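Side-chain contact in beta-N-acetylhexosaminidase (Mycobacterium smegmatis, PDB 4YYF), which probably hydrolyses terminal non-reducing N-acetyl-D-hexosamine residues from N-acetyl-beta-D-hexosaminides, as a member of glycosyl hydrolase family 3: residues A114-S119 against R147-T152. The protein carries 1 engineered substitution. Residues are numbered along the deposited sequence; the frame is centred on the assembly and turned at random.
Sequences ASLIGS and RDLGVT
Leu149 reaches across to Leu116 and Ile117 chiefly with its CD1 methyl, and all of the contact is apolar. Its CB already points at the 114-119 segment. With CG anti to the carbonyl carbon (chi1 -63°), the branch point continues toward Leu116 and Ile117. CG then divides into two methyls. CD1 takes the branch that ends between the two neighbours, 3.8 Å from CG2 of Ile117. The same methyl lies 4.0 Å from CD1 of Leu116. CB of Leu116 follows at 4.1 Å from it. CD2 of Leu149 comes to 4.2 Å from CD1 of Leu116 but stays farther from Ile117, about 5.7 Å from CG2. The backbones stay well apart, with the CA atoms of Leu116 and Leu149 8.9 Å from each other. Within the TIM-barrel-type domain of this family 3 enzyme, the contact joins the short helix 114-117, which follows strand 110-111, to the C-terminal end of helix 132-148. That longer helix finishes in a Schellman motif at Gly150, whose positive phi turns the chain toward strand 153-154. Thr83, from a loop, touches both leucines, while the buried Ile117 also packs on Glu105 of strand 100-107 and on Arg142, whose NH1 hydrogen-bonds Gly118 O.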
# COMPACT_ATOMS: atom_id res chain seq x y z
N ALA A 114 9.23 -4.90 14.93
CA ALA A 114 9.09 -5.30 16.35
C ALA A 114 10.40 -5.35 17.14
O ALA A 114 10.41 -5.08 18.34
CB ALA A 114 8.34 -6.62 16.48
N SER A 115 11.49 -5.73 16.48
CA SER A 115 12.77 -5.85 17.18
C SER A 115 13.27 -4.49 17.65
O SER A 115 14.04 -4.39 18.61
CB SER A 115 13.82 -6.51 16.26
OG SER A 115 14.00 -5.73 15.10
N LEU A 116 12.79 -3.43 17.00
CA LEU A 116 13.21 -2.07 17.32
C LEU A 116 12.15 -1.27 18.06
O LEU A 116 12.47 -0.39 18.86
CB LEU A 116 13.59 -1.31 16.03
CG LEU A 116 14.85 -1.79 15.30
CD1 LEU A 116 14.92 -1.17 13.90
CD2 LEU A 116 16.10 -1.45 16.07
N ILE A 117 10.87 -1.53 17.80
CA ILE A 117 9.84 -0.70 18.41
C ILE A 117 8.99 -1.45 19.44
O ILE A 117 8.08 -0.86 20.03
CB ILE A 117 8.94 0.01 17.35
CG1 ILE A 117 8.02 -1.00 16.64
CG2 ILE A 117 9.79 0.81 16.36
CD1 ILE A 117 6.93 -0.31 15.78
N GLY A 118 9.29 -2.72 19.65
CA GLY A 118 8.55 -3.55 20.59
C GLY A 118 7.44 -4.31 19.88
O GLY A 118 7.01 -3.92 18.81
N SER A 119 6.96 -5.38 20.48
CA SER A 119 5.84 -6.09 19.88
C SER A 119 4.50 -5.50 20.33
O SER A 119 4.40 -4.83 21.35
CB SER A 119 5.91 -7.58 20.20
OG SER A 119 5.70 -7.78 21.57
N ARG A 147 8.49 6.91 12.88
CA ARG A 147 9.04 8.17 12.39
C ARG A 147 10.50 8.33 12.80
O ARG A 147 11.32 8.77 12.00
CB ARG A 147 8.26 9.36 12.95
CG ARG A 147 6.83 9.54 12.45
CD ARG A 147 6.73 9.75 10.95
NE ARG A 147 7.50 10.87 10.40
CZ ARG A 147 7.19 12.16 10.54
NH1 ARG A 147 6.16 12.52 11.30
NH2 ARG A 147 7.95 13.09 9.96
N ASP A 148 10.82 7.99 14.05
CA ASP A 148 12.21 8.06 14.54
C ASP A 148 13.15 7.23 13.67
O ASP A 148 14.34 7.54 13.52
CB ASP A 148 12.30 7.55 15.98
CG ASP A 148 12.24 8.65 17.01
OD1 ASP A 148 12.64 9.80 16.70
OD2 ASP A 148 11.80 8.36 18.15
N LEU A 149 12.61 6.17 13.08
CA LEU A 149 13.41 5.28 12.24
C LEU A 149 13.40 5.70 10.77
O LEU A 149 14.01 5.03 9.94
CB LEU A 149 12.91 3.83 12.37
CG LEU A 149 13.04 3.20 13.76
CD1 LEU A 149 12.33 1.85 13.80
CD2 LEU A 149 14.52 3.02 14.14
N GLY A 150 12.71 6.79 10.45
CA GLY A 150 12.69 7.25 9.06
C GLY A 150 11.55 6.70 8.21
O GLY A 150 11.51 6.94 7.00
N VAL A 151 10.63 5.98 8.84
CA VAL A 151 9.47 5.45 8.11
C VAL A 151 8.49 6.59 7.83
O VAL A 151 8.25 7.41 8.70
CB VAL A 151 8.78 4.33 8.93
CG1 VAL A 151 7.42 3.96 8.32
CG2 VAL A 151 9.69 3.12 9.02
N THR A 152 7.94 6.63 6.61
CA THR A 152 6.91 7.62 6.25
C THR A 152 5.52 7.03 5.96
O THR A 152 4.49 7.74 6.03
CB THR A 152 7.35 8.52 5.07
OG1 THR A 152 7.43 7.75 3.86
CG2 THR A 152 8.71 9.12 5.36